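PDB 2OBB: hypothetical protein from Bacteroides thetaiotaomicron, which is of unknown function but binds magnesium and is probably a hydrolase of the haloacid dehalogenase (HAD) type. Local coordinates for residues T5-F10 with I44-R49; D11-E16 with F94-N99; N72-E77 with R87-D92. One frame throughout, in Å; residues are numbered along the deposited sequence. Where two conformers were deposited one is given.

Contact 1 of 3, residues T5-F10 with I44-R49. With MG (magnesium ion), chain B.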
loop_
_atom_site.group_PDB
_atom_site.type_symbol
_atom_site.label_atom_id
_atom_site.label_comp_id
_atom_site.label_asym_id
_atom_site.label_seq_id
_atom_site.Cartn_x
_atom_site.Cartn_y
_atom_site.Cartn_z
ATOM N N THR A 5 8.111 7.990 7.678
ATOM C CA THR A 5 8.167 6.558 7.868
ATOM C C THR A 5 7.615 5.900 6.614
ATOM O O THR A 5 6.441 6.050 6.285
ATOM C CB THR A 5 7.328 6.152 9.083
ATOM O OG1 THR A 5 7.791 6.861 10.238
ATOM C CG2 THR A 5 7.421 4.638 9.329
ATOM N N ILE A 6 8.460 5.153 5.926
ATOM C CA ILE A 6 8.144 4.599 4.619
ATOM C C ILE A 6 8.055 3.085 4.762
ATOM O O ILE A 6 9.029 2.464 5.217
ATOM C CB ILE A 6 9.250 4.968 3.638
ATOM C CG1 ILE A 6 9.402 6.512 3.587
ATOM C CG2 ILE A 6 8.983 4.380 2.265
ATOM C CD1 ILE A 6 10.498 6.996 2.720
ATOM N N ALA A 7 6.904 2.501 4.382
ATOM C CA ALA A 7 6.754 1.058 4.334
ATOM C C ALA A 7 7.215 0.564 2.973
ATOM O O ALA A 7 6.745 1.059 1.960
ATOM C CB ALA A 7 5.309 0.671 4.562
ATOM N N VAL A 8 8.131 -0.396 2.938
ATOM C CA VAL A 8 8.619 -0.898 1.660
ATOM C C VAL A 8 8.371 -2.387 1.516
ATOM O O VAL A 8 8.802 -3.206 2.352
ATOM C CB VAL A 8 10.131 -0.582 1.410
ATOM C CG1 VAL A 8 10.514 -0.821 -0.108
ATOM C CG2 VAL A 8 10.457 0.849 1.829
ATOM N N ASP A 9 7.693 -2.742 0.434
ATOM C CA ASP A 9 7.449 -4.142 0.137
ATOM C C ASP A 9 8.764 -4.808 -0.266
ATOM O O ASP A 9 9.730 -4.127 -0.600
ATOM C CB ASP A 9 6.413 -4.242 -0.959
ATOM C CG ASP A 9 6.180 -5.646 -1.412
ATOM O OD1 ASP A 9 5.880 -6.490 -0.562
ATOM O OD2 ASP A 9 6.258 -5.905 -2.633
ATOM N N PHE A 10 8.815 -6.135 -0.218
ATOM C CA PHE A 10 10.014 -6.805 -0.632
ATOM C C PHE A 10 9.897 -7.385 -2.046
ATOM O O PHE A 10 10.526 -6.839 -2.980
ATOM C CB PHE A 10 10.425 -7.872 0.383
ATOM C CG PHE A 10 11.749 -8.515 0.083
ATOM C CD1 PHE A 10 12.931 -7.770 0.117
ATOM C CD2 PHE A 10 11.829 -9.879 -0.201
ATOM C CE1 PHE A 10 14.181 -8.372 -0.138
ATOM C CE2 PHE A 10 13.084 -10.491 -0.465
ATOM C CZ PHE A 10 14.251 -9.734 -0.431
ATOM N N ILE A 44 10.536 0.784 6.953
ATOM C CA ILE A 44 9.980 -0.393 7.592
ATOM C C ILE A 44 9.711 -1.417 6.513
ATOM O O ILE A 44 9.021 -1.128 5.553
ATOM C CB ILE A 44 8.672 -0.073 8.360
ATOM C CG1 ILE A 44 8.951 0.932 9.484
ATOM C CG2 ILE A 44 8.045 -1.341 8.929
ATOM C CD1 ILE A 44 7.719 1.203 10.337
ATOM N N LEU A 45 10.257 -2.617 6.670
ATOM C CA LEU A 45 9.938 -3.701 5.759
ATOM C C LEU A 45 8.494 -4.139 5.970
ATOM O O LEU A 45 8.058 -4.339 7.116
ATOM C CB LEU A 45 10.909 -4.851 5.930
ATOM C CG LEU A 45 10.834 -5.947 4.865
ATOM C CD1 LEU A 45 11.135 -5.397 3.449
ATOM C CD2 LEU A 45 11.829 -7.048 5.266
ATOM N N TRP A 46 7.750 -4.244 4.869
ATOM C CA TRP A 46 6.312 -4.525 4.916
ATOM C C TRP A 46 6.023 -5.604 3.902
ATOM O O TRP A 46 5.851 -5.312 2.715
ATOM C CB TRP A 46 5.552 -3.241 4.575
ATOM C CG TRP A 46 4.063 -3.165 4.827
ATOM C CD1 TRP A 46 3.173 -2.517 4.041
ATOM C CD2 TRP A 46 3.296 -3.710 5.938
ATOM N NE1 TRP A 46 1.910 -2.617 4.571
ATOM C CE2 TRP A 46 1.954 -3.336 5.731
ATOM C CE3 TRP A 46 3.616 -4.476 7.069
ATOM C CZ2 TRP A 46 0.919 -3.673 6.630
ATOM C CZ3 TRP A 46 2.600 -4.826 7.952
ATOM C CH2 TRP A 46 1.253 -4.413 7.725
ATOM N N SER A 47 6.001 -6.852 4.375
ATOM C CA SER A 47 5.932 -8.033 3.532
ATOM C C SER A 47 4.979 -9.069 4.105
ATOM O O SER A 47 4.838 -9.192 5.325
ATOM C CB SER A 47 7.322 -8.643 3.442
ATOM O OG SER A 47 7.336 -9.741 2.565
ATOM N N VAL A 48 4.320 -9.828 3.231
ATOM C CA VAL A 48 3.535 -10.956 3.687
ATOM C C VAL A 48 4.465 -12.039 4.252
ATOM O O VAL A 48 4.008 -12.935 4.954
ATOM C CB VAL A 48 2.569 -11.531 2.587
ATOM C CG1 VAL A 48 1.480 -10.511 2.245
ATOM C CG2 VAL A 48 3.342 -11.996 1.335
ATOM N N ARG A 49 5.765 -11.944 3.946
ATOM C CA ARG A 49 6.781 -12.819 4.557
ATOM C C ARG A 49 6.718 -12.761 6.100
ATOM O O ARG A 49 6.652 -11.664 6.695
ATOM C CB ARG A 49 8.192 -12.442 4.074
ATOM C CG ARG A 49 8.507 -12.866 2.635
ATOM C CD ARG A 49 9.862 -12.332 2.134
ATOM N NE ARG A 49 10.158 -12.728 0.752
ATOM C CZ ARG A 49 10.987 -13.710 0.387
ATOM N NH1 ARG A 49 11.641 -14.430 1.295
ATOM N NH2 ARG A 49 11.167 -13.977 -0.907
HETATM MG MG MG B . 5.431 -7.267 -3.997
HETATM O O HOH W 1 4.096 -8.705 0.438
HETATM O O HOH W 2 7.232 -9.181 -0.065
HETATM O O HOH W 3 5.052 -8.644 -2.573
HETATM O O HOH W 4 3.673 -6.426 -3.144
HETATM O O HOH W 5 4.506 -8.400 -5.526
#
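Three backbone bonds zip Ile6, Val8, Ile44 and Trp46 together in parallel. Ile44 N gives to Ile6 O at 2.8 Å. Val8 N gives to Ile44 O at 2.9 Å, and Trp46 N reaches Val8 O at the same distance. Ala7 and Ile44 point to one face of the sheet, Val8 and Leu45 to the other. On the first face Ala7 CB lies 3.9 Å from Trp46 CD1; on the second, Leu45 CD1 reaches Phe10 CB. Helix 29-38 connects neighbouring parallel strands 5-8 and 42-45 in a beta-alpha-beta crossover, and, consistent with a HAD-type Rossmann-like fold, the first strand delivers an aspartate to the metal at its C-terminal end. Asp9 CG is anti to the backbone N (chi1 175°); OD2 binds magnesium at 2.1 Å and is hydrogen-bonded to Thr13 OG1, while OD1 accepts from three waters and is salt-bridged to Lys88 of the second subunit. One water also bonds Ser47 OG, at 2.7 Å; that hydroxyl accepts from Arg49 N in an ST turn. Farther out, Arg49 NE meets the Phe10 ring at its edge, 3.4 Å from CD2, with ring and guanidinium planes 85° apart. Arg49 NH2 is salt-bridged to Asp11.

Contact 2 of 3, residues D11-E16 with F94-N99; sequences DGTIVE and FIDDRN. With MG (magnesium ion), chain B.
Thr13 and Asp97 cross obliquely beside a magnesium ion, joining the loop after the first strand to the turn after strand 93-95, consistent with the metal site of a HAD-type hydrolase. Asp97 CG sits between its backbone N and carbonyl carbon (chi1 63°), a rotation that carries the carboxylate toward the 11-16 loop and brings OD1 to 2.1 Å from the metal. The carbonyl O of Asp11 binds the same ion at 1.9 Å; the two oxygens, both acceptors, are drawn close by the cation between them. Thr13 turns its two branches to different partners: OG1 accepts from Asp97 N at 3.1 Å, through a bent bond (136°), and is also hydrogen-bonded to Asp9 OD2, whereas CG2, anti to the backbone N, packs on Ile95 CG2 at 3.9 Å. The hydroxyl thus ties two magnesium ligands together as a second-shell group. Gly12 passes so near Asp97 that a beta carbon would run into OD2. In the type I turn from Asp96 to Asn99, Asp96 OD1 accepts from Arg98 N, forming an Asx turn, and accepts a hydrogen bond from a metal-bound water; its OD2 is salt-bridged to Lys88 of the second subunit. A second metal-bound water donates to Asp97 OD2 and accepts from Arg98 NE at 3.2 Å, in the plane of the guanidinium.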
loop_
_atom_site.group_PDB
_atom_site.type_symbol
_atom_site.label_atom_id
_atom_site.label_comp_id
_atom_site.label_asym_id
_atom_site.label_seq_id
_atom_site.Cartn_x
_atom_site.Cartn_y
_atom_site.Cartn_z
ATOM N N ASP A 11 9.116 -8.467 -2.212
ATOM C CA ASP A 11 9.036 -9.146 -3.509
ATOM C C ASP A 11 8.324 -8.332 -4.596
ATOM O O ASP A 11 7.165 -7.903 -4.428
ATOM C CB ASP A 11 8.375 -10.515 -3.390
ATOM C CG ASP A 11 8.999 -11.373 -2.313
ATOM O OD1 ASP A 11 10.045 -12.010 -2.568
ATOM O OD2 ASP A 11 8.428 -11.411 -1.205
ATOM N N GLY A 12 9.021 -8.138 -5.715
ATOM C CA GLY A 12 8.506 -7.338 -6.820
ATOM C C GLY A 12 8.820 -5.858 -6.654
ATOM O O GLY A 12 8.566 -5.066 -7.555
ATOM N N THR A 13 9.362 -5.493 -5.491
ATOM C CA THR A 13 9.638 -4.111 -5.151
ATOM C C THR A 13 11.129 -3.834 -4.986
ATOM O O THR A 13 11.654 -2.923 -5.603
ATOM C CB THR A 13 8.896 -3.695 -3.853
ATOM O OG1 THR A 13 7.499 -3.945 -4.013
ATOM C CG2 THR A 13 9.102 -2.200 -3.531
ATOM N N ILE A 14 11.785 -4.590 -4.099
ATOM C CA ILE A 14 13.222 -4.498 -3.871
ATOM C C ILE A 14 13.946 -5.549 -4.745
ATOM O O ILE A 14 15.058 -5.296 -5.247
ATOM C CB ILE A 14 13.566 -4.704 -2.356
ATOM C CG1 ILE A 14 13.033 -3.541 -1.495
ATOM C CG2 ILE A 14 15.087 -4.831 -2.128
ATOM C CD1 ILE A 14 13.265 -3.714 -0.008
ATOM N N VAL A 15 13.316 -6.734 -4.902
ATOM C CA VAL A 15 13.835 -7.787 -5.784
ATOM C C VAL A 15 12.772 -8.211 -6.782
ATOM O O VAL A 15 11.594 -8.021 -6.520
ATOM C CB VAL A 15 14.313 -9.031 -4.994
ATOM C CG1 VAL A 15 15.530 -8.688 -4.181
ATOM C CG2 VAL A 15 13.182 -9.594 -4.089
ATOM N N GLU A 16 13.180 -8.799 -7.911
ATOM C CA GLU A 16 12.233 -9.482 -8.789
ATOM C C GLU A 16 11.464 -10.506 -7.966
ATOM O O GLU A 16 12.013 -11.091 -7.025
ATOM C CB GLU A 16 12.927 -10.248 -9.905
ATOM C CG GLU A 16 14.066 -9.544 -10.516
ATOM C CD GLU A 16 13.709 -8.943 -11.823
ATOM O OE1 GLU A 16 12.804 -8.061 -11.856
ATOM O OE2 GLU A 16 14.344 -9.378 -12.819
ATOM N N PHE A 94 3.746 4.272 1.351
ATOM C CA PHE A 94 3.851 2.875 0.998
ATOM C C PHE A 94 4.487 2.720 -0.394
ATOM O O PHE A 94 4.042 3.306 -1.373
ATOM C CB PHE A 94 2.471 2.214 1.034
ATOM C CG PHE A 94 1.849 2.170 2.404
ATOM C CD1 PHE A 94 1.120 3.251 2.891
ATOM C CD2 PHE A 94 2.011 1.059 3.211
ATOM C CE1 PHE A 94 0.521 3.208 4.165
ATOM C CE2 PHE A 94 1.410 0.991 4.504
ATOM C CZ PHE A 94 0.664 2.058 4.974
ATOM N N ILE A 95 5.537 1.929 -0.464
ATOM C CA ILE A 95 6.159 1.613 -1.737
ATOM C C ILE A 95 5.914 0.136 -1.921
ATOM O O ILE A 95 6.447 -0.680 -1.164
ATOM C CB ILE A 95 7.678 1.928 -1.732
ATOM C CG1 ILE A 95 7.910 3.401 -1.358
ATOM C CG2 ILE A 95 8.321 1.572 -3.120
ATOM C CD1 ILE A 95 9.371 3.793 -1.220
ATOM N N ASP A 96 5.113 -0.199 -2.931
ATOM C CA ASP A 96 4.647 -1.560 -3.136
ATOM C C ASP A 96 4.350 -1.810 -4.624
ATOM O O ASP A 96 3.658 -1.015 -5.283
ATOM C CB ASP A 96 3.382 -1.737 -2.325
ATOM C CG ASP A 96 3.088 -3.174 -2.011
ATOM O OD1 ASP A 96 3.144 -3.962 -2.982
ATOM O OD2 ASP A 96 2.717 -3.472 -0.813
ATOM N N ASP A 97 4.843 -2.911 -5.172
ATOM C CA ASP A 97 4.640 -3.117 -6.624
ATOM C C ASP A 97 3.180 -3.421 -6.908
ATOM O O ASP A 97 2.766 -3.376 -8.046
ATOM C CB ASP A 97 5.536 -4.209 -7.178
ATOM C CG ASP A 97 5.234 -5.556 -6.561
ATOM O OD1 ASP A 97 5.271 -5.656 -5.316
ATOM O OD2 ASP A 97 4.944 -6.514 -7.315
ATOM N N ARG A 98 2.397 -3.707 -5.868
ATOM C CA ARG A 98 0.957 -3.964 -6.045
ATOM C C ARG A 98 0.088 -2.744 -5.773
ATOM O O ARG A 98 -1.126 -2.832 -5.780
ATOM C CB ARG A 98 0.479 -5.136 -5.210
ATOM C CG ARG A 98 1.187 -6.427 -5.600
ATOM C CD ARG A 98 0.639 -7.580 -4.779
ATOM N NE ARG A 98 1.435 -8.792 -4.922
ATOM C CZ ARG A 98 0.988 -10.015 -4.651
ATOM N NH1 ARG A 98 -0.260 -10.222 -4.215
ATOM N NH2 ARG A 98 1.797 -11.037 -4.831
ATOM N N ASN A 99 0.716 -1.604 -5.549
ATOM C CA ASN A 99 -0.018 -0.336 -5.558
ATOM C C ASN A 99 -0.693 -0.125 -6.890
ATOM O O ASN A 99 -0.116 -0.384 -7.955
ATOM C CB ASN A 99 0.921 0.827 -5.230
ATOM C CG ASN A 99 1.344 0.836 -3.757
ATOM O OD1 ASN A 99 0.820 0.081 -2.954
ATOM N ND2 ASN A 99 2.293 1.663 -3.425
HETATM MG MG MG B . 5.431 -7.267 -3.997
HETATM O O HOH W 4 3.673 -6.426 -3.144
HETATM O O HOH W 5 4.506 -8.400 -5.526
HETATM O O HOH W 3 5.052 -8.644 -2.573
#

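Contact 3 of 3, residues N72-E77 with R87-D92; sequences NKDYPE and RKLKAD
Lys90 N donates to Asp74 OD1 at 2.8 Å in a nearly straight bond (165°), meeting the oxygen on its syn side and 18° out of the carboxylate plane. The same N-H leans weakly on Asp74 OD2, so the carboxylate straddles one backbone amide with unequal arms. The two side chains cross at about a right angle. Lys90 CG comes within 3.4 Å of Asp74 OD2, and the chain then bends at its last torsion (chi4 75°), leaving NZ 4.0 Å from OD2, beyond salt-bridge range. A water spans that interval, donating to Asp74 OD2 at 2.9 Å and accepting weakly from Lys90 NZ, whose direct bond goes to Gly84 O. Leu89 supplies the apolar side: its CD2 lies alongside the chain at 3.6 Å from the carbonyl carbon of Lys73, and also borders Asp74 OD1. The leucine further packs on Ala7 and Trp46. Both segments belong to the irregular loop between strands 70-71 and 93-95, and Asp74 bridges two parts of it without regular secondary structure. With an alanine here, Lys90 N would probably be left without its acceptor and the bridging water without its carboxylate partner, letting the two parts of the loop drift apart. Lys88 reaches across to the second subunit, while Asn72 OD1 accepts from Ser47 N. With one strong bond from a neutral amide and a lysine nearby but not touching, the carboxylate is likely to stay ionised, its charge probably stabilised by the amide, the water and the nearby ammonium.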
loop_
_atom_site.group_PDB
_atom_site.type_symbol
_atom_site.label_atom_id
_atom_site.label_comp_id
_atom_site.label_asym_id
_atom_site.label_seq_id
_atom_site.Cartn_x
_atom_site.Cartn_y
_atom_site.Cartn_z
ATOM N N ASN A 72 7.630 -5.348 9.640
ATOM C CA ASN A 72 6.223 -5.689 9.832
ATOM C C ASN A 72 5.743 -5.283 11.216
ATOM O O ASN A 72 4.818 -5.888 11.778
ATOM C CB ASN A 72 5.965 -7.181 9.554
ATOM C CG ASN A 72 6.290 -7.576 8.116
ATOM O OD1 ASN A 72 6.378 -6.721 7.226
ATOM N ND2 ASN A 72 6.480 -8.870 7.884
ATOM N N LYS A 73 6.404 -4.281 11.775
ATOM C CA LYS A 73 5.917 -3.650 12.988
ATOM C C LYS A 73 6.041 -2.153 12.790
ATOM O O LYS A 73 6.767 -1.690 11.887
ATOM C CB LYS A 73 6.753 -4.053 14.200
ATOM C CG LYS A 73 7.008 -5.535 14.411
ATOM C CD LYS A 73 7.798 -5.704 15.709
ATOM C CE LYS A 73 8.333 -7.105 15.883
ATOM N NZ LYS A 73 7.290 -8.066 15.444
ATOM N N ASP A 74 5.334 -1.407 13.631
ATOM C CA ASP A 74 5.401 0.051 13.612
ATOM C C ASP A 74 6.649 0.560 14.306
ATOM O O ASP A 74 7.091 1.690 14.064
ATOM C CB ASP A 74 4.135 0.672 14.227
ATOM C CG ASP A 74 3.030 0.825 13.206
ATOM O OD1 ASP A 74 3.358 1.137 12.040
ATOM O OD2 ASP A 74 1.848 0.607 13.544
ATOM N N TYR A 75 7.208 -0.275 15.170
ATOM C CA TYR A 75 8.451 0.023 15.861
ATOM C C TYR A 75 8.978 -1.279 16.464
ATOM O O TYR A 75 8.192 -2.111 16.929
ATOM C CB TYR A 75 8.267 1.128 16.920
ATOM C CG TYR A 75 7.042 0.981 17.797
ATOM C CD1 TYR A 75 7.087 0.216 18.961
ATOM C CD2 TYR A 75 5.848 1.627 17.476
ATOM C CE1 TYR A 75 5.976 0.088 19.775
ATOM C CE2 TYR A 75 4.726 1.506 18.287
ATOM C CZ TYR A 75 4.801 0.731 19.436
ATOM O OH TYR A 75 3.704 0.591 20.248
ATOM N N PRO A 76 10.309 -1.448 16.460
ATOM C CA PRO A 76 11.005 -2.752 16.593
ATOM C C PRO A 76 10.757 -3.644 17.817
ATOM O O PRO A 76 11.429 -4.670 17.937
ATOM C CB PRO A 76 12.493 -2.385 16.518
ATOM C CG PRO A 76 12.556 -0.984 16.058
ATOM C CD PRO A 76 11.260 -0.327 16.337
ATOM N N GLU A 77 9.820 -3.280 18.697
ATOM C CA GLU A 77 9.472 -4.096 19.869
ATOM C C GLU A 77 7.969 -4.059 20.163
ATOM O O GLU A 77 7.563 -4.156 21.328
ATOM C CB GLU A 77 10.230 -3.614 21.119
ATOM C CG GLU A 77 11.756 -3.734 21.081
ATOM C CD GLU A 77 12.263 -5.060 21.650
ATOM O OE1 GLU A 77 13.342 -5.061 22.297
ATOM O OE2 GLU A 77 11.579 -6.093 21.461
ATOM N N ARG A 87 -3.496 -3.471 12.798
ATOM C CA ARG A 87 -2.855 -4.455 11.938
ATOM C C ARG A 87 -2.092 -3.801 10.770
ATOM O O ARG A 87 -0.961 -4.187 10.462
ATOM C CB ARG A 87 -3.876 -5.469 11.435
ATOM C CG ARG A 87 -3.244 -6.665 10.797
ATOM C CD ARG A 87 -4.278 -7.693 10.422
ATOM N NE ARG A 87 -3.753 -8.551 9.369
ATOM C CZ ARG A 87 -4.325 -9.665 8.936
ATOM N NH1 ARG A 87 -5.460 -10.079 9.446
ATOM N NH2 ARG A 87 -3.751 -10.364 7.975
ATOM N N LYS A 88 -2.695 -2.787 10.150
ATOM C CA LYS A 88 -2.048 -2.039 9.082
ATOM C C LYS A 88 -1.013 -1.085 9.703
ATOM O O LYS A 88 -1.309 -0.413 10.688
ATOM C CB LYS A 88 -3.113 -1.257 8.289
ATOM C CG LYS A 88 -2.606 -0.535 7.056
ATOM C CD LYS A 88 -3.738 0.215 6.356
ATOM C CE LYS A 88 -3.225 1.078 5.210
ATOM N NZ LYS A 88 -4.228 2.122 4.776
ATOM N N LEU A 89 0.181 -1.022 9.126
ATOM C CA LEU A 89 1.206 -0.082 9.581
ATOM C C LEU A 89 0.722 1.359 9.570
ATOM O O LEU A 89 -0.096 1.750 8.722
ATOM C CB LEU A 89 2.443 -0.145 8.694
ATOM C CG LEU A 89 3.289 -1.408 8.748
ATOM C CD1 LEU A 89 4.587 -1.159 8.016
ATOM C CD2 LEU A 89 3.524 -1.902 10.178
ATOM N N LYS A 90 1.257 2.159 10.480
ATOM C CA LYS A 90 0.940 3.574 10.497
ATOM C C LYS A 90 1.887 4.411 9.633
ATOM O O LYS A 90 1.904 5.635 9.764
ATOM C CB LYS A 90 0.898 4.091 11.933
ATOM C CG LYS A 90 -0.085 3.315 12.767
ATOM C CD LYS A 90 -0.528 4.101 14.006
ATOM C CE LYS A 90 -1.752 3.483 14.630
ATOM N NZ LYS A 90 -1.355 2.258 15.345
ATOM N N ALA A 91 2.638 3.772 8.739
ATOM C CA ALA A 91 3.561 4.465 7.831
ATOM C C ALA A 91 2.991 5.731 7.152
ATOM O O ALA A 91 1.794 5.824 6.927
ATOM C CB ALA A 91 4.034 3.507 6.780
ATOM N N ASP A 92 3.851 6.671 6.776
ATOM C CA ASP A 92 3.418 7.877 6.028
ATOM C C ASP A 92 3.337 7.645 4.501
ATOM O O ASP A 92 2.680 8.411 3.757
ATOM C CB ASP A 92 4.397 9.031 6.308
ATOM C CG ASP A 92 4.407 9.438 7.778
ATOM O OD1 ASP A 92 3.308 9.686 8.315
ATOM O OD2 ASP A 92 5.501 9.466 8.386
HETATM O O HOH W 6 1.069 0.383 16.341
#

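Overall arrangement
Contact 1 joins strands 5-8 and 42-45, and contact 2 joins the loop after strand 5-8 to the end of strand 93-95; strands 5-8 and 93-95 are neighbours in one parallel sheet. The centres of these two contacts are about 9 Å apart, and they meet at the magnesium ion. Contact 3 is about 9 Å from contact 1 and about 17 Å from contact 2, centre to centre, in the loop leading from strand 70-71 to strand 93-95. Along the chain the segments of contacts 1 and 2 alternate, whereas contact 3 opens after contact 1 closes and is nested within the loop closed by contact 2. All three touch the second subunit, consistent with the dimer joining each loop to the partner's metal site.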